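Local atomic coordinates of 2,3-dimethylmalate lyase (PDB entry 3FA3), a protein that is a lyase of the phosphoenolpyruvate phosphomutase family, built on a TIM-barrel fold and modelled here with manganese. Residues D17-A22 with R234-P239; H113-V118 with I158-S163. All blocks are in the same frame, centred on the assembly; numbering follows the deposited sequence.

Contacts 1 and 2 each join two neighbouring parallel strands of the same barrel sheet. Both are buried, and their centres lie about 18 Å apart. Contact 1 pairs the first strand of the sheet with the last in sequence, so contact 2 is nested inside the loop that it closes. Its side-chain contacts across the strands are mainly apolar, and only Pro239 reaches the ligand OAF. Contact 2 starts with the same backbone pairing, but its later residues, from the end of strand 156-161 into the loops, are rich in charge. Arg160, still in the strand, hydrogen-bonds to OAF within a salt-bridge network. Contact 1 thus belongs mostly to the barrel wall, contact 2 to the wall and the ligand site.

Contact 1: D17-A22 with R234-P239. With OAF (2,2-difluoro-3,3-dihydroxybutanedioic acid), chain V.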
ATOM      1  N   ASP B  17      13.500 -12.490  36.086  1.00 43.60           N
ATOM      2  CA  ASP B  17      13.781 -13.862  35.729  1.00 43.81           C
ATOM      3  C   ASP B  17      13.392 -14.197  34.284  1.00 44.45           C
ATOM      4  O   ASP B  17      13.846 -15.214  33.763  1.00 45.92           O
ATOM      5  CB  ASP B  17      13.007 -14.787  36.642  1.00 43.95           C
ATOM      6  CG  ASP B  17      13.771 -15.158  37.907  1.00 43.87           C
ATOM      7  OD1 ASP B  17      14.878 -15.717  37.735  1.00 44.67           O
ATOM      8  OD2 ASP B  17      13.258 -14.956  39.056  1.00 42.95           O
ATOM      9  N   SER B  18      12.563 -13.406  33.596  1.00 43.96           N
ATOM     10  CA  SER B  18      12.117 -13.901  32.283  1.00 43.19           C
ATOM     11  C   SER B  18      13.112 -13.578  31.155  1.00 42.89           C
ATOM     12  O   SER B  18      13.333 -12.403  30.816  1.00 43.37           O
ATOM     13  CB  SER B  18      10.711 -13.398  31.905  1.00 43.39           C
ATOM     14  OG  SER B  18       9.738 -13.610  32.921  1.00 44.55           O
ATOM     15  N   PHE B  19      13.689 -14.606  30.536  1.00 41.53           N
ATOM     16  CA  PHE B  19      14.548 -14.356  29.391  1.00 39.37           C
ATOM     17  C   PHE B  19      13.841 -14.596  28.071  1.00 38.81           C
ATOM     18  O   PHE B  19      13.208 -15.610  27.904  1.00 37.79           O
ATOM     19  CB  PHE B  19      15.786 -15.210  29.489  1.00 38.66           C
ATOM     20  CG  PHE B  19      16.776 -14.903  28.469  1.00 35.35           C
ATOM     21  CD1 PHE B  19      17.404 -13.691  28.458  1.00 34.68           C
ATOM     22  CD2 PHE B  19      17.091 -15.821  27.509  1.00 33.86           C
ATOM     23  CE1 PHE B  19      18.358 -13.389  27.495  1.00 33.66           C
ATOM     24  CE2 PHE B  19      18.035 -15.534  26.557  1.00 33.65           C
ATOM     25  CZ  PHE B  19      18.673 -14.307  26.558  1.00 32.68           C
ATOM     26  N   ILE B  20      13.985 -13.656  27.136  1.00 38.56           N
ATOM     27  CA  ILE B  20      13.240 -13.683  25.873  1.00 38.71           C
ATOM     28  C   ILE B  20      14.107 -14.104  24.715  1.00 38.36           C
ATOM     29  O   ILE B  20      15.070 -13.415  24.368  1.00 39.02           O
ATOM     30  CB  ILE B  20      12.659 -12.313  25.485  1.00 38.35           C
ATOM     31  CG1 ILE B  20      11.432 -12.006  26.306  1.00 38.51           C
ATOM     32  CG2 ILE B  20      12.242 -12.313  24.053  1.00 37.86           C
ATOM     33  CD1 ILE B  20      11.790 -11.127  27.467  1.00 41.01           C
ATOM     34  N   VAL B  21      13.747 -15.212  24.088  1.00 37.89           N
ATOM     35  CA  VAL B  21      14.496 -15.664  22.914  1.00 37.00           C
ATOM     36  C   VAL B  21      13.719 -15.380  21.658  1.00 36.43           C
ATOM     37  O   VAL B  21      12.639 -15.918  21.462  1.00 36.89           O
ATOM     38  CB  VAL B  21      14.859 -17.133  23.041  1.00 36.79           C
ATOM     39  CG1 VAL B  21      15.404 -17.657  21.747  1.00 36.98           C
ATOM     40  CG2 VAL B  21      15.868 -17.285  24.147  1.00 34.61           C
ATOM     41  N   ALA B  22      14.238 -14.491  20.829  1.00 36.29           N
ATOM     42  CA  ALA B  22      13.504 -14.099  19.599  1.00 36.33           C
ATOM     43  C   ALA B  22      14.222 -14.239  18.229  1.00 35.88           C
ATOM     44  O   ALA B  22      15.067 -13.435  17.882  1.00 36.03           O
ATOM     45  CB  ALA B  22      12.915 -12.702  19.757  1.00 35.92           C
ATOM     46  N   ARG B 234      18.124  -9.676  28.686  1.00 38.44           N
ATOM     47  CA  ARG B 234      16.712  -9.956  28.851  1.00 38.37           C
ATOM     48  C   ARG B 234      16.089 -10.492  27.540  1.00 38.10           C
ATOM     49  O   ARG B 234      15.165 -11.347  27.574  1.00 37.67           O
ATOM     50  CB  ARG B 234      16.043  -8.681  29.361  1.00 38.00           C
ATOM     51  CG  ARG B 234      16.826  -8.117  30.505  1.00 38.05           C
ATOM     52  CD  ARG B 234      16.674  -8.988  31.745  1.00 38.19           C
ATOM     53  NE  ARG B 234      15.536  -8.531  32.520  1.00 41.48           N
ATOM     54  CZ  ARG B 234      14.326  -9.086  32.502  1.00 42.87           C
ATOM     55  NH1 ARG B 234      14.090 -10.159  31.776  1.00 42.31           N
ATOM     56  NH2 ARG B 234      13.344  -8.573  33.245  1.00 47.66           N
ATOM     57  N   ILE B 235      16.650 -10.000  26.421  1.00 37.39           N
ATOM     58  CA  ILE B 235      16.266 -10.359  25.057  1.00 37.16           C
ATOM     59  C   ILE B 235      17.489 -10.622  24.191  1.00 36.88           C
ATOM     60  O   ILE B 235      18.366  -9.774  24.102  1.00 37.16           O
ATOM     61  CB  ILE B 235      15.433  -9.226  24.353  1.00 37.04           C
ATOM     62  CG1 ILE B 235      14.166  -8.899  25.153  1.00 36.68           C
ATOM     63  CG2 ILE B 235      14.995  -9.705  23.007  1.00 35.84           C
ATOM     64  CD1 ILE B 235      13.772  -7.426  25.206  1.00 35.96           C
ATOM     65  N   ILE B 236      17.535 -11.792  23.554  1.00 36.81           N
ATOM     66  CA  ILE B 236      18.469 -12.045  22.430  1.00 36.26           C
ATOM     67  C   ILE B 236      17.745 -12.223  21.064  1.00 36.42           C
ATOM     68  O   ILE B 236      16.793 -13.002  20.957  1.00 37.26           O
ATOM     69  CB  ILE B 236      19.367 -13.265  22.712  1.00 36.16           C
ATOM     70  CG1 ILE B 236      20.408 -13.399  21.602  1.00 34.16           C
ATOM     71  CG2 ILE B 236      18.512 -14.561  22.978  1.00 35.73           C
ATOM     72  CD1 ILE B 236      21.653 -14.170  21.974  1.00 34.60           C
ATOM     73  N   ILE B 237      18.162 -11.473  20.052  1.00 36.19           N
ATOM     74  CA  ILE B 237      17.662 -11.645  18.678  1.00 35.81           C
ATOM     75  C   ILE B 237      18.757 -12.208  17.707  1.00 36.61           C
ATOM     76  O   ILE B 237      19.982 -11.940  17.834  1.00 36.47           O
ATOM     77  CB  ILE B 237      17.030 -10.336  18.052  1.00 35.04           C
ATOM     78  CG1 ILE B 237      17.990  -9.143  18.100  1.00 34.67           C
ATOM     79  CG2 ILE B 237      15.797  -9.955  18.715  1.00 34.48           C
ATOM     80  CD1 ILE B 237      17.527  -7.935  17.266  1.00 34.05           C
ATOM     81  N   PHE B 238      18.279 -12.953  16.711  1.00 36.90           N
ATOM     82  CA  PHE B 238      19.119 -13.467  15.630  1.00 36.96           C
ATOM     83  C   PHE B 238      18.481 -13.076  14.311  1.00 36.06           C
ATOM     84  O   PHE B 238      17.776 -13.885  13.718  1.00 36.10           O
ATOM     85  CB  PHE B 238      19.226 -14.998  15.676  1.00 37.17           C
ATOM     86  CG  PHE B 238      19.423 -15.579  17.058  1.00 37.41           C
ATOM     87  CD1 PHE B 238      18.324 -15.904  17.847  1.00 37.90           C
ATOM     88  CD2 PHE B 238      20.699 -15.875  17.516  1.00 38.43           C
ATOM     89  CE1 PHE B 238      18.488 -16.500  19.097  1.00 41.36           C
ATOM     90  CE2 PHE B 238      20.913 -16.452  18.770  1.00 40.52           C
ATOM     91  CZ  PHE B 238      19.803 -16.769  19.578  1.00 42.43           C
ATOM     92  N   PRO B 239      18.706 -11.844  13.863  1.00 35.19           N
ATOM     93  CA  PRO B 239      18.069 -11.283  12.684  1.00 35.90           C
ATOM     94  C   PRO B 239      18.070 -12.137  11.367  1.00 36.79           C
ATOM     95  O   PRO B 239      17.036 -12.157  10.659  1.00 36.05           O
ATOM     96  CB  PRO B 239      18.818  -9.957  12.523  1.00 36.42           C
ATOM     97  CG  PRO B 239      19.090  -9.577  13.953  1.00 34.88           C
ATOM     98  CD  PRO B 239      19.573 -10.864  14.513  1.00 35.06           C
TER
HETATM   99  O2  OAF V 501      17.645  -7.113  11.319  1.00 36.62           O
HETATM  100  C1  OAF V 501      17.941  -5.891  11.222  1.00 33.99           C
HETATM  101  O1  OAF V 501      17.462  -5.068  10.394  1.00 32.57           O
HETATM  102  C2  OAF V 501      19.017  -5.379  12.201  1.00 32.40           C
HETATM  103  O4  OAF V 501      19.008  -6.102  13.400  1.00 32.58           O
HETATM  104  O3  OAF V 501      18.773  -4.029  12.514  1.00 30.76           O
HETATM  105  C3  OAF V 501      20.399  -5.628  11.615  1.00 33.52           C
HETATM  106  F1  OAF V 501      20.433  -5.295  10.309  1.00 36.19           F
HETATM  107  F2  OAF V 501      20.671  -6.969  11.858  1.00 32.87           F
HETATM  108  C4  OAF V 501      21.423  -4.680  12.234  1.00 32.64           C
HETATM  109  O5  OAF V 501      21.338  -3.467  11.998  1.00 28.93           O
HETATM  110  O6  OAF V 501      22.291  -5.228  12.926  1.00 35.56           O
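The Phe19 ring overlaps the CG2 methyl of Ile236, with its CZ 3.6 Å from that carbon. The two side chains meet obliquely. With CG anti to the backbone N (chi1 -173°), the ring is brought alongside the Arg234 carbonyl and on toward Ile236. Val21 lies beside Ile236 on the same face, its CG2 4.0 Å from the CG2 of Ile236. Helix 225-231 covers this face, where Ala228 touches Ile236. On the other face Ile20 and Ile235 run side by side, CB of Ile20 being 3.7 Å from CG1 of Ile235. Ala22 and Ile237 follow on that face, and Ile237 also touches Tyr43. The side chain of Arg234 bends at chi2 and chi3, which brings the edge of its guanidinium, in plane, to Ser18 O.

The backbones are laced as a parallel ladder. Ile20 N donates to Arg234 O, Ile236 N to Ile20 O at 3.1 Å, and Ala22 N to Ile236 O at 3.0 Å. A weak bond from Phe238 N to Ala22 O ends the series. Beyond it, Pro239 CB comes within 3.3 Å of OAF O2. Joining strand 20-25 to strand 235-238 in this way is the first-to-last strand pairing that closes a TIM barrel.

Contact 2: H113-V118 with I158-S163; sequences HIEDQV and IARTDS. With OAF (2,2-difluoro-3,3-dihydroxybutanedioic acid), chain V.
Asp116 reaches across to Thr161 and Asp162 with both carboxylate oxygens. Its OD1 takes Asp162 N at 2.7 Å on the syn lone pair, in a nearly straight bond (167°). Its OD2 accepts from Thr161 OG1, which comes from above the carboxylate plane, and also forms a salt bridge with Arg175. Two bonds across the contact and a third group outside it thus fix the carboxylate. The strand part is also well packed: Ile114 N bonds to Ile158 O at 2.9 Å, Arg160 N bonds to Ile114 O at 3.0 Å, and CB of His113 packs on CG2 of Ile158. The His113 ring is turned to Tyr43, whose OH bonds to its NE2.

The looser part is the charge contact of Glu115 with Arg160; no side opens to solvent. Glu115 OE1 sits over one face of the guanidinium, a long 3.7 Å from Arg160 NE, with no N-H aimed at it. Its OE2 is bridged to Lys121. Asp162 is gripped closely, side-on: NH1 of Arg160 meets OD1 in plane at 2.9 Å, while NE meets OD2. The extended Arg160 chain (chi2 178°) carries NH1 to OAF O5 and NH2 to OAF O3, each at 2.7 Å. Asp162 holds the guanidinium from the edge and Glu115 adds charge over one face, probably helping to orient it toward the ligand, consistent with a site for anions.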
ATOM      1  N   HIS B 113      12.239  -1.065  17.888  1.00 36.45           N
ATOM      2  CA  HIS B 113      13.495  -0.379  18.271  1.00 36.86           C
ATOM      3  C   HIS B 113      13.823   0.843  17.407  1.00 37.25           C
ATOM      4  O   HIS B 113      13.583   0.829  16.193  1.00 38.58           O
ATOM      5  CB  HIS B 113      14.712  -1.350  18.439  1.00 36.82           C
ATOM      6  CG  HIS B 113      15.134  -2.092  17.184  1.00 38.45           C
ATOM      7  ND1 HIS B 113      15.746  -1.475  16.106  1.00 37.93           N
ATOM      8  CD2 HIS B 113      15.072  -3.412  16.864  1.00 38.32           C
ATOM      9  CE1 HIS B 113      15.997  -2.371  15.166  1.00 38.64           C
ATOM     10  NE2 HIS B 113      15.599  -3.553  15.598  1.00 38.34           N
ATOM     11  N   ILE B 114      14.391   1.882  18.008  1.00 36.85           N
ATOM     12  CA  ILE B 114      14.698   3.116  17.298  1.00 36.87           C
ATOM     13  C   ILE B 114      16.185   3.453  17.447  1.00 37.01           C
ATOM     14  O   ILE B 114      16.694   3.579  18.551  1.00 37.40           O
ATOM     15  CB  ILE B 114      13.812   4.287  17.862  1.00 37.05           C
ATOM     16  CG1 ILE B 114      12.329   4.030  17.582  1.00 37.54           C
ATOM     17  CG2 ILE B 114      14.202   5.672  17.282  1.00 36.44           C
ATOM     18  CD1 ILE B 114      11.723   5.116  16.660  1.00 36.34           C
ATOM     19  N   GLU B 115      16.885   3.643  16.341  1.00 37.78           N
ATOM     20  CA  GLU B 115      18.353   3.847  16.393  1.00 38.10           C
ATOM     21  C   GLU B 115      18.747   5.357  16.237  1.00 38.10           C
ATOM     22  O   GLU B 115      17.863   6.180  15.965  1.00 38.09           O
ATOM     23  CB  GLU B 115      19.062   2.902  15.383  1.00 37.73           C
ATOM     24  CG  GLU B 115      18.812   3.230  13.864  1.00 37.10           C
ATOM     25  CD  GLU B 115      18.727   1.992  12.973  1.00 36.11           C
ATOM     26  OE1 GLU B 115      18.173   0.944  13.392  1.00 37.23           O
ATOM     27  OE2 GLU B 115      19.197   2.078  11.836  1.00 34.85           O
ATOM     28  N   ASP B 116      20.041   5.704  16.393  1.00 37.41           N
ATOM     29  CA  ASP B 116      20.528   7.106  16.300  1.00 37.11           C
ATOM     30  C   ASP B 116      21.186   7.468  14.968  1.00 36.75           C
ATOM     31  O   ASP B 116      21.938   8.434  14.819  1.00 36.38           O
ATOM     32  CB  ASP B 116      21.464   7.447  17.466  1.00 36.74           C
ATOM     33  CG  ASP B 116      22.598   6.452  17.625  1.00 36.22           C
ATOM     34  OD1 ASP B 116      22.587   5.365  17.013  1.00 35.78           O
ATOM     35  OD2 ASP B 116      23.523   6.773  18.379  1.00 36.36           O
ATOM     36  N   GLN B 117      20.871   6.678  13.977  1.00 37.46           N
ATOM     37  CA  GLN B 117      21.369   6.952  12.637  1.00 37.95           C
ATOM     38  C   GLN B 117      20.641   8.101  11.890  1.00 38.09           C
ATOM     39  O   GLN B 117      19.515   8.511  12.212  1.00 38.20           O
ATOM     40  CB  GLN B 117      21.357   5.660  11.809  1.00 37.71           C
ATOM     41  CG  GLN B 117      22.546   4.748  12.038  1.00 36.19           C
ATOM     42  CD  GLN B 117      22.610   3.604  11.024  1.00 38.27           C
ATOM     43  OE1 GLN B 117      22.686   3.824   9.805  1.00 37.32           O
ATOM     44  NE2 GLN B 117      22.571   2.364  11.531  1.00 38.02           N
ATOM     45  N   VAL B 118      21.320   8.633  10.892  1.00 37.83           N
ATOM     46  CA  VAL B 118      20.648   9.398   9.845  1.00 37.34           C
ATOM     47  C   VAL B 118      19.517   8.560   9.233  1.00 36.96           C
ATOM     48  O   VAL B 118      19.543   7.338   9.312  1.00 36.02           O
ATOM     49  CB  VAL B 118      21.690   9.778   8.833  1.00 37.20           C
ATOM     50  CG1 VAL B 118      21.353   9.251   7.451  1.00 36.13           C
ATOM     51  CG2 VAL B 118      21.988  11.250   8.932  1.00 37.66           C
ATOM     52  N   ILE B 158      12.191   0.078  22.555  1.00 35.57           N
ATOM     53  CA  ILE B 158      13.621  -0.288  22.598  1.00 36.44           C
ATOM     54  C   ILE B 158      14.565   0.818  22.021  1.00 37.07           C
ATOM     55  O   ILE B 158      14.393   1.257  20.858  1.00 37.16           O
ATOM     56  CB  ILE B 158      13.901  -1.600  21.806  1.00 36.27           C
ATOM     57  CG1 ILE B 158      13.099  -2.789  22.360  1.00 34.71           C
ATOM     58  CG2 ILE B 158      15.423  -1.864  21.736  1.00 36.56           C
ATOM     59  CD1 ILE B 158      13.148  -4.002  21.500  1.00 32.33           C
ATOM     60  N   ALA B 159      15.534   1.262  22.843  1.00 37.20           N
ATOM     61  CA  ALA B 159      16.537   2.271  22.438  1.00 37.21           C
ATOM     62  C   ALA B 159      17.843   1.666  21.859  1.00 37.05           C
ATOM     63  O   ALA B 159      18.523   0.836  22.491  1.00 36.90           O
ATOM     64  CB  ALA B 159      16.827   3.269  23.593  1.00 36.55           C
ATOM     65  N   ARG B 160      18.193   2.083  20.654  1.00 36.45           N
ATOM     66  CA  ARG B 160      19.359   1.494  20.033  1.00 36.61           C
ATOM     67  C   ARG B 160      20.353   2.585  19.665  1.00 36.79           C
ATOM     68  O   ARG B 160      19.956   3.651  19.158  1.00 36.41           O
ATOM     69  CB  ARG B 160      18.969   0.600  18.817  1.00 36.20           C
ATOM     70  CG  ARG B 160      20.154   0.177  17.867  1.00 35.38           C
ATOM     71  CD  ARG B 160      19.739  -0.752  16.712  1.00 35.09           C
ATOM     72  NE  ARG B 160      20.678  -0.664  15.580  1.00 37.43           N
ATOM     73  CZ  ARG B 160      20.675  -1.422  14.483  1.00 34.89           C
ATOM     74  NH1 ARG B 160      21.611  -1.268  13.561  1.00 32.58           N
ATOM     75  NH2 ARG B 160      19.750  -2.335  14.316  1.00 34.87           N
ATOM     76  N   THR B 161      21.633   2.317  19.922  1.00 36.27           N
ATOM     77  CA  THR B 161      22.667   3.148  19.335  1.00 36.55           C
ATOM     78  C   THR B 161      23.564   2.355  18.385  1.00 36.90           C
ATOM     79  O   THR B 161      23.870   1.175  18.644  1.00 37.04           O
ATOM     80  CB  THR B 161      23.537   3.877  20.411  1.00 36.93           C
ATOM     81  OG1 THR B 161      24.382   4.877  19.794  1.00 35.69           O
ATOM     82  CG2 THR B 161      24.392   2.882  21.174  1.00 36.52           C
ATOM     83  N   ASP B 162      23.986   3.036  17.309  1.00 36.74           N
ATOM     84  CA  ASP B 162      24.978   2.552  16.355  1.00 36.76           C
ATOM     85  C   ASP B 162      26.316   3.272  16.572  1.00 36.92           C
ATOM     86  O   ASP B 162      27.231   3.259  15.715  1.00 38.26           O
ATOM     87  CB  ASP B 162      24.460   2.754  14.920  1.00 36.44           C
ATOM     88  CG  ASP B 162      23.367   1.714  14.517  1.00 36.37           C
ATOM     89  OD1 ASP B 162      23.723   0.689  13.917  1.00 36.10           O
ATOM     90  OD2 ASP B 162      22.160   1.901  14.803  1.00 36.15           O
ATOM     91  N   SER B 163      26.449   3.890  17.729  1.00 36.39           N
ATOM     92  CA  SER B 163      27.475   4.900  17.890  1.00 36.67           C
ATOM     93  C   SER B 163      28.792   4.323  18.319  1.00 36.57           C
ATOM     94  O   SER B 163      29.758   5.067  18.466  1.00 36.16           O
ATOM     95  CB  SER B 163      27.053   5.945  18.910  1.00 36.80           C
ATOM     96  OG  SER B 163      26.778   5.315  20.146  1.00 37.89           O
TER
HETATM   97  O2  OAF V 501      17.645  -7.113  11.319  1.00 36.62           O
HETATM   98  C1  OAF V 501      17.941  -5.891  11.222  1.00 33.99           C
HETATM   99  O1  OAF V 501      17.462  -5.068  10.394  1.00 32.57           O
HETATM  100  C2  OAF V 501      19.017  -5.379  12.201  1.00 32.40           C
HETATM  101  O4  OAF V 501      19.008  -6.102  13.400  1.00 32.58           O
HETATM  102  O3  OAF V 501      18.773  -4.029  12.514  1.00 30.76           O
HETATM  103  C3  OAF V 501      20.399  -5.628  11.615  1.00 33.52           C
HETATM  104  F1  OAF V 501      20.433  -5.295  10.309  1.00 36.19           F
HETATM  105  F2  OAF V 501      20.671  -6.969  11.858  1.00 32.87           F
HETATM  106  C4  OAF V 501      21.423  -4.680  12.234  1.00 32.64           C
HETATM  107  O5  OAF V 501      21.338  -3.467  11.998  1.00 28.93           O
HETATM  108  O6  OAF V 501      22.291  -5.228  12.926  1.00 35.56           O